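Local coordinates for protein phosphoserine phosphatase RsbX (Bacillus subtilis, PDB 3W42) that dephosphorylates the phosphoserine of the stressosome protein RsbS and so acts as a negative regulator of sigma-B in the general stress response, at residues L13-N18 with D189-I194; C40-G45 with I153-L158. All coordinates share one frame; numbering follows the deposited sequence.

Interaction 1: L13-N18 with D189-I194; sequences LVYQLN and DDLTYI
Y15 lays its CB over one face of the Y193 ring, 3.5 Å from the ring centroid, a CH-pi contact made toward the rim. The two phenol rings are nearly parallel, their planes at 6°, but slid so far apart that they barely overlap. Y193 reaches this place because its CG sits between backbone N and carbonyl carbon (chi1 59°), which stands the ring up against the neighbouring strand; its hydroxyl is hydrogen-bonded to S177. L191 CD2 meets the Y15 ring obliquely at CD1 (3.7 Å), and L13 CD2 comes obliquely to Y193 CE1. On the other face of the sheet V14 lies alongside I194, and Q16, with its chain extended beyond CG, brings NE2 to T192 OG1 at 2.9 Å, in its own amide plane; that hydroxyl also bonds to D27. Paired backbone bonds join Y15 with Y193 and L17 with L191. At the end of the paired strands a water lies within hydrogen-bonding distance of both L17 O and D189 O; the side chain of D189 binds manganese through OD2. This is regular antiparallel pairing inside one sheet of the PPM phosphatase beta-sandwich, leading into its metal site.

Interaction 2: C40-G45 with I153-L158; sequences CAVADG and IHTDGL
The carboxylates of D44 and D156 meet across the contact with their planes 78° apart, D44 OD2 lying 2.9 Å from D156 OD1. The two oxygens can come this close because both bind the same manganese ion, which probably offsets their repulsion. D156 is turned to the metal by a chi1 of 66°, and its OD2 is hydrogen-bonded to N109. A water ties the site to the backbone, donating to D44 OD2 at 2.8 Å and accepting from D156 N. The side chain of H154 leaves the backbone away from 40-45; L158 CD2 covers one face of its ring toward the rim, while ND1, in the ring plane, donates to T155 O at 2.9 Å. L158 N reaches that oxygen from the opposite face of the carbonyl plane, closing a type I turn from T155 to L158, so two bonds grip the carbonyl just before the metal ligand.

Behind the metal the contact is apolar. V42 CG1 presses on T155 CG2 at 3.4 Å, tighter than usual for two carbons, and the two side chains cross at about a right angle. The hydroxyl of T155 faces elsewhere, bonded to D27 and to T192 N. V42 and I153 pass each other in opposite directions, V42 CG2 lying 3.7 Å from I153 CG2. Side chains, with one water, thus join 40-45 and 153-158, whose touching parts, from different sheets, run in nearly the same direction. Such face-to-face packing, with aspartates from both layers converging on a metal at one end, characterises the central beta-sandwich of PPM (PP2C-type) phosphatases.

From the N terminus the chain passes first through 13-18, then 40-45, 153-158 and finally 189-194. Interaction 1 therefore closes the outer loop, with interaction 2 nested inside it. Interaction 1 pairs strands 10-17 and 191-198 within one sheet; interaction 2 packs that sheet, through strand 150-154, against strand 37-45 of the other. The two contacts meet directly: strands 191-198 and 150-154 are neighbours, I194 N lies 2.9 Å from I153 O as a probable hydrogen bond, and L191 CD1 packs on G157 O. Their metal-side ends also converge, since D189 from interaction 1 joins D44 and D156 from interaction 2 around one manganese ion.

Interaction 1: L13-N18 with D189-I194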
ATOM      1  N   LEU A  13      10.103   0.105   4.248  1.00  4.89           N
ATOM      2  CA  LEU A  13       9.932   1.306   5.058  1.00  5.41           C
ATOM      3  C   LEU A  13       8.481   1.718   4.975  1.00  4.84           C
ATOM      4  O   LEU A  13       7.948   1.828   3.854  1.00  6.33           O
ATOM      5  CB  LEU A  13      10.902   2.381   4.600  1.00  5.49           C
ATOM      6  CG  LEU A  13      10.878   3.717   5.404  1.00  6.38           C
ATOM      7  CD1 LEU A  13      12.238   4.384   5.274  1.00  8.73           C
ATOM      8  CD2 LEU A  13       9.768   4.629   4.933  1.00  7.12           C
ATOM      9  N   VAL A  14       7.860   1.935   6.117  1.00  5.27           N
ATOM     10  CA  VAL A  14       6.506   2.466   6.190  1.00  5.77           C
ATOM     11  C   VAL A  14       6.591   3.877   6.775  1.00  6.26           C
ATOM     12  O   VAL A  14       7.249   4.066   7.834  1.00  7.42           O
ATOM     13  CB  VAL A  14       5.584   1.629   7.051  1.00  7.92           C
ATOM     14  CG1 VAL A  14       4.165   2.262   7.082  1.00 10.39           C
ATOM     15  CG2 VAL A  14       5.623   0.215   6.655  1.00  9.54           C
ATOM     16  N   TYR A  15       5.968   4.846   6.140  1.00  5.86           N
ATOM     17  CA  TYR A  15       5.866   6.226   6.587  1.00  5.66           C
ATOM     18  C   TYR A  15       4.410   6.537   6.775  1.00  5.95           C
ATOM     19  O   TYR A  15       3.581   6.244   5.896  1.00  6.85           O
ATOM     20  CB  TYR A  15       6.453   7.137   5.514  1.00  7.85           C
ATOM     21  CG  TYR A  15       6.306   8.649   5.820  1.00  9.55           C
ATOM     22  CD1 TYR A  15       5.047   9.299   5.633  1.00 11.82           C
ATOM     23  CD2 TYR A  15       7.330   9.374   6.245  1.00 13.91           C
ATOM     24  CE1 TYR A  15       4.816  10.632   6.013  1.00 12.25           C
ATOM     25  CE2 TYR A  15       7.106  10.794   6.559  1.00 13.80           C
ATOM     26  CZ  TYR A  15       5.856  11.352   6.461  1.00 12.29           C
ATOM     27  OH  TYR A  15       5.667  12.722   6.769  1.00 15.49           O
ATOM     28  N   GLN A  16       4.057   7.187   7.898  1.00  6.58           N
ATOM     29  CA  GLN A  16       2.725   7.721   8.038  1.00  6.77           C
ATOM     30  C   GLN A  16       2.760   8.999   8.833  1.00  7.51           C
ATOM     31  O   GLN A  16       3.421   9.063   9.891  1.00 10.19           O
ATOM     32  CB  GLN A  16       1.786   6.719   8.731  1.00  8.06           C
ATOM     33  CG  GLN A  16       0.352   7.212   8.782  1.00  9.75           C
ATOM     34  CD  GLN A  16      -0.571   6.188   9.269  1.00  9.58           C
ATOM     35  OE1 GLN A  16      -0.721   6.043  10.500  1.00 12.70           O
ATOM     36  NE2 GLN A  16      -1.270   5.507   8.396  1.00  8.80           N
ATOM     37  N   LEU A  17       2.040   9.992   8.401  1.00  7.31           N
ATOM     38  CA  LEU A  17       1.872  11.239   9.149  1.00  8.26           C
ATOM     39  C   LEU A  17       0.460  11.744   8.953  1.00  7.07           C
ATOM     40  O   LEU A  17      -0.100  11.681   7.869  1.00  8.92           O
ATOM     41  CB  LEU A  17       2.847  12.325   8.712  1.00 10.23           C
ATOM     42  CG  LEU A  17       3.199  13.233   9.926  1.00 16.46           C
ATOM     43  CD1 LEU A  17       4.140  12.491  10.945  1.00 24.33           C
ATOM     44  CD2 LEU A  17       3.940  14.416   9.349  1.00 21.18           C
ATOM     45  N   ASN A  18      -0.139  12.230  10.022  1.00  7.23           N
ATOM     46  CA  ASN A  18      -1.486  12.739   9.961  1.00  6.85           C
ATOM     47  C   ASN A  18      -1.530  14.091   9.261  1.00  7.25           C
ATOM     48  O   ASN A  18      -0.582  14.891   9.285  1.00  8.35           O
ATOM     49  CB  ASN A  18      -2.048  12.948  11.389  1.00  8.17           C
ATOM     50  CG  ASN A  18      -2.293  11.671  12.082  1.00  8.61           C
ATOM     51  OD1 ASN A  18      -1.935  10.573  11.651  1.00 11.27           O
ATOM     52  ND2 ASN A  18      -2.988  11.788  13.253  1.00 10.58           N
ATOM     53  N   ASP A 189      -3.255  16.261   3.831  1.00  8.51           N
ATOM     54  CA  ASP A 189      -4.056  15.109   4.122  1.00  7.14           C
ATOM     55  C   ASP A 189      -3.172  14.163   4.934  1.00  6.23           C
ATOM     56  O   ASP A 189      -1.959  14.317   4.955  1.00  7.02           O
ATOM     57  CB  ASP A 189      -4.499  14.406   2.799  1.00  7.85           C
ATOM     58  CG  ASP A 189      -5.515  13.276   2.978  1.00  6.30           C
ATOM     59  OD1 ASP A 189      -6.150  13.197   4.065  1.00  6.86           O
ATOM     60  OD2 ASP A 189      -5.707  12.504   2.001  1.00  6.69           O
ATOM     61  N   ASP A 190      -3.776  13.140   5.566  1.00  6.04           N
ATOM     62  CA  ASP A 190      -3.028  11.988   6.007  1.00  5.28           C
ATOM     63  C   ASP A 190      -2.206  11.440   4.852  1.00  5.11           C
ATOM     64  O   ASP A 190      -2.697  11.385   3.705  1.00  5.44           O
ATOM     65  CB  ASP A 190      -3.989  10.914   6.485  1.00  5.37           C
ATOM     66  CG  ASP A 190      -4.892  11.351   7.663  1.00  5.77           C
ATOM     67  OD1 ASP A 190      -4.422  12.116   8.518  1.00  6.75           O
ATOM     68  OD2 ASP A 190      -6.022  10.841   7.722  1.00  5.93           O
ATOM     69  N   LEU A 191      -0.992  11.048   5.146  1.00  5.32           N
ATOM     70  CA  LEU A 191      -0.057  10.578   4.102  1.00  5.63           C
ATOM     71  C   LEU A 191       0.562   9.312   4.605  1.00  5.61           C
ATOM     72  O   LEU A 191       1.242   9.311   5.654  1.00  6.35           O
ATOM     73  CB  LEU A 191       0.987  11.663   3.858  1.00  6.97           C
ATOM     74  CG  LEU A 191       1.895  11.538   2.660  1.00  7.18           C
ATOM     75  CD1 LEU A 191       2.598  12.862   2.383  1.00  9.20           C
ATOM     76  CD2 LEU A 191       2.905  10.459   2.796  1.00  9.31           C
ATOM     77  N   THR A 192       0.385   8.204   3.855  1.00  5.05           N
ATOM     78  CA  THR A 192       0.925   6.877   4.157  1.00  4.57           C
ATOM     79  C   THR A 192       1.576   6.329   2.961  1.00  5.17           C
ATOM     80  O   THR A 192       0.986   6.357   1.863  1.00  5.14           O
ATOM     81  CB  THR A 192      -0.193   5.934   4.658  1.00  5.55           C
ATOM     82  OG1 THR A 192      -0.880   6.520   5.742  1.00  6.03           O
ATOM     83  CG2 THR A 192       0.362   4.626   5.098  1.00  6.77           C
ATOM     84  N   TYR A 193       2.772   5.758   3.123  1.00  4.73           N
ATOM     85  CA  TYR A 193       3.352   4.982   2.033  1.00  5.30           C
ATOM     86  C   TYR A 193       4.152   3.840   2.592  1.00  5.02           C
ATOM     87  O   TYR A 193       4.687   3.887   3.696  1.00  5.38           O
ATOM     88  CB  TYR A 193       4.186   5.844   1.040  1.00  5.47           C
ATOM     89  CG  TYR A 193       5.353   6.597   1.586  1.00  5.20           C
ATOM     90  CD1 TYR A 193       6.573   6.003   1.823  1.00  6.20           C
ATOM     91  CD2 TYR A 193       5.258   7.958   1.818  1.00  6.09           C
ATOM     92  CE1 TYR A 193       7.662   6.763   2.281  1.00  6.86           C
ATOM     93  CE2 TYR A 193       6.338   8.697   2.239  1.00  7.49           C
ATOM     94  CZ  TYR A 193       7.517   8.117   2.481  1.00  7.34           C
ATOM     95  OH  TYR A 193       8.573   8.900   2.912  1.00  9.83           O
ATOM     96  N   ILE A 194       4.253   2.782   1.777  1.00  4.37           N
ATOM     97  CA  ILE A 194       5.107   1.636   2.018  1.00  4.28           C
ATOM     98  C   ILE A 194       6.058   1.549   0.852  1.00  3.59           C
ATOM     99  O   ILE A 194       5.626   1.504  -0.290  1.00  4.68           O
ATOM    100  CB  ILE A 194       4.328   0.336   2.165  1.00  5.34           C
ATOM    101  CG1 ILE A 194       3.310   0.367   3.298  1.00  7.51           C
ATOM    102  CG2 ILE A 194       5.291  -0.854   2.286  1.00  7.75           C
ATOM    103  CD1 ILE A 194       2.503  -0.920   3.495  1.00  9.41           C
TER
HETATM  104  O   HOH W   1       0.527  14.392   6.396  1.00 10.82           O

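Interaction 2: C40-G45 with I153-L158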
ATOM      1  N   CYS A  40       1.189  -7.039   2.493  1.00  5.20           N
ATOM      2  CA  CYS A  40       1.048  -5.635   2.931  0.50  6.43           C
ATOM      3  C   CYS A  40      -0.206  -5.051   2.317  1.00  5.66           C
ATOM      4  O   CYS A  40      -0.771  -5.510   1.350  1.00  7.63           O
ATOM      5  CB  CYS A  40       2.240  -4.746   2.808  0.50  7.30           C
ATOM      6  SG  CYS A  40       2.600  -4.476   1.043  0.50  5.72           S
ATOM      7  N   ALA A  41      -0.708  -4.047   3.009  1.00  4.82           N
ATOM      8  CA  ALA A  41      -1.915  -3.354   2.590  1.00  4.95           C
ATOM      9  C   ALA A  41      -1.870  -1.935   3.078  1.00  4.78           C
ATOM     10  O   ALA A  41      -1.331  -1.661   4.160  1.00  5.87           O
ATOM     11  CB  ALA A  41      -3.145  -4.044   3.104  1.00  6.66           C
ATOM     12  N   VAL A  42      -2.498  -1.059   2.342  1.00  3.98           N
ATOM     13  CA  VAL A  42      -2.686   0.345   2.679  1.00  4.32           C
ATOM     14  C   VAL A  42      -4.121   0.693   2.394  1.00  3.95           C
ATOM     15  O   VAL A  42      -4.640   0.322   1.314  1.00  4.62           O
ATOM     16  CB  VAL A  42      -1.698   1.268   1.919  1.00  5.47           C
ATOM     17  CG1 VAL A  42      -1.975   2.730   2.232  1.00  7.35           C
ATOM     18  CG2 VAL A  42      -0.228   0.863   2.234  1.00  6.29           C
ATOM     19  N   ALA A  43      -4.770   1.428   3.276  1.00  4.13           N
ATOM     20  CA  ALA A  43      -6.132   1.835   3.108  1.00  4.35           C
ATOM     21  C   ALA A  43      -6.364   3.251   3.578  1.00  4.30           C
ATOM     22  O   ALA A  43      -5.689   3.719   4.506  1.00  5.76           O
ATOM     23  CB  ALA A  43      -7.089   0.858   3.867  1.00  5.79           C
ATOM     24  N   ASP A  44      -7.319   3.926   2.961  1.00  4.38           N
ATOM     25  CA  ASP A  44      -7.697   5.305   3.308  1.00  4.56           C
ATOM     26  C   ASP A  44      -9.208   5.305   3.526  1.00  4.64           C
ATOM     27  O   ASP A  44      -9.990   5.100   2.593  1.00  4.70           O
ATOM     28  CB  ASP A  44      -7.270   6.238   2.161  1.00  5.20           C
ATOM     29  CG  ASP A  44      -7.543   7.703   2.413  1.00  5.20           C
ATOM     30  OD1 ASP A  44      -8.237   8.005   3.421  1.00  5.63           O
ATOM     31  OD2 ASP A  44      -7.069   8.558   1.602  1.00  5.25           O
ATOM     32  N   GLY A  45      -9.636   5.492   4.758  1.00  4.91           N
ATOM     33  CA  GLY A  45     -11.029   5.483   5.063  1.00  4.56           C
ATOM     34  C   GLY A  45     -11.786   6.694   4.518  1.00  5.00           C
ATOM     35  O   GLY A  45     -11.265   7.781   4.448  1.00  5.62           O
ATOM     36  N   ILE A 153       3.571   1.746  -2.366  1.00  3.79           N
ATOM     37  CA  ILE A 153       2.113   1.827  -2.250  1.00  3.94           C
ATOM     38  C   ILE A 153       1.811   3.075  -1.449  1.00  3.91           C
ATOM     39  O   ILE A 153       2.401   3.226  -0.360  1.00  4.56           O
ATOM     40  CB  ILE A 153       1.490   0.610  -1.547  1.00  4.30           C
ATOM     41  CG1 ILE A 153       1.848  -0.687  -2.295  1.00  5.04           C
ATOM     42  CG2 ILE A 153      -0.006   0.752  -1.449  1.00  5.25           C
ATOM     43  CD1 ILE A 153       1.488  -1.963  -1.471  1.00  9.92           C
ATOM     44  N   HIS A 154       0.948   3.967  -1.908  1.00  4.00           N
ATOM     45  CA  HIS A 154       0.712   5.217  -1.170  1.00  4.19           C
ATOM     46  C   HIS A 154      -0.711   5.685  -1.248  1.00  4.40           C
ATOM     47  O   HIS A 154      -1.424   5.494  -2.267  1.00  4.94           O
ATOM     48  CB  HIS A 154       1.654   6.307  -1.658  1.00  5.16           C
ATOM     49  CG  HIS A 154       1.429   6.820  -3.036  1.00  5.53           C
ATOM     50  ND1 HIS A 154       0.483   7.783  -3.315  1.00  6.21           N
ATOM     51  CD2 HIS A 154       2.027   6.572  -4.235  1.00  6.18           C
ATOM     52  CE1 HIS A 154       0.542   8.065  -4.632  1.00  7.23           C
ATOM     53  NE2 HIS A 154       1.479   7.343  -5.208  1.00  7.52           N
ATOM     54  N   THR A 155      -1.180   6.329  -0.192  1.00  4.09           N
ATOM     55  CA  THR A 155      -2.443   7.015  -0.189  1.00  4.26           C
ATOM     56  C   THR A 155      -2.377   8.329  -0.984  1.00  5.29           C
ATOM     57  O   THR A 155      -1.288   8.836  -1.318  1.00  5.19           O
ATOM     58  CB  THR A 155      -3.014   7.197   1.222  1.00  4.77           C
ATOM     59  OG1 THR A 155      -2.124   8.051   1.938  1.00  5.15           O
ATOM     60  CG2 THR A 155      -3.239   5.881   1.941  1.00  5.42           C
ATOM     61  N   ASP A 156      -3.547   8.885  -1.186  1.00  5.36           N
ATOM     62  CA  ASP A 156      -3.669  10.144  -1.918  1.00  5.94           C
ATOM     63  C   ASP A 156      -3.085  11.355  -1.233  1.00  6.32           C
ATOM     64  O   ASP A 156      -2.922  12.368  -1.845  1.00  9.28           O
ATOM     65  CB  ASP A 156      -5.132  10.363  -2.328  1.00  5.55           C
ATOM     66  CG  ASP A 156      -6.075  10.581  -1.165  1.00  4.99           C
ATOM     67  OD1 ASP A 156      -5.629  10.522  -0.008  1.00  5.33           O
ATOM     68  OD2 ASP A 156      -7.291  10.805  -1.462  1.00  5.99           O
ATOM     69  N   GLY A 157      -2.683  11.238   0.013  1.00  5.75           N
ATOM     70  CA  GLY A 157      -1.974  12.323   0.683  1.00  6.12           C
ATOM     71  C   GLY A 157      -0.582  12.545   0.116  1.00  7.06           C
ATOM     72  O   GLY A 157      -0.021  13.604   0.360  1.00  8.23           O
ATOM     73  N   LEU A 158       0.011  11.581  -0.594  1.00  6.87           N
ATOM     74  CA  LEU A 158       1.283  11.733  -1.239  1.00  7.08           C
ATOM     75  C   LEU A 158       1.003  12.066  -2.730  1.00  8.28           C
ATOM     76  O   LEU A 158       0.470  11.267  -3.468  1.00 10.15           O
ATOM     77  CB  LEU A 158       2.090  10.448  -1.181  1.00  6.24           C
ATOM     78  CG  LEU A 158       3.470  10.546  -1.811  1.00  7.10           C
ATOM     79  CD1 LEU A 158       4.388  11.464  -1.143  1.00  8.47           C
ATOM     80  CD2 LEU A 158       4.098   9.168  -1.911  1.00  7.25           C
TER
HETATM   81  O   HOH W   2      -5.887   7.425  -0.661  1.00  5.72           O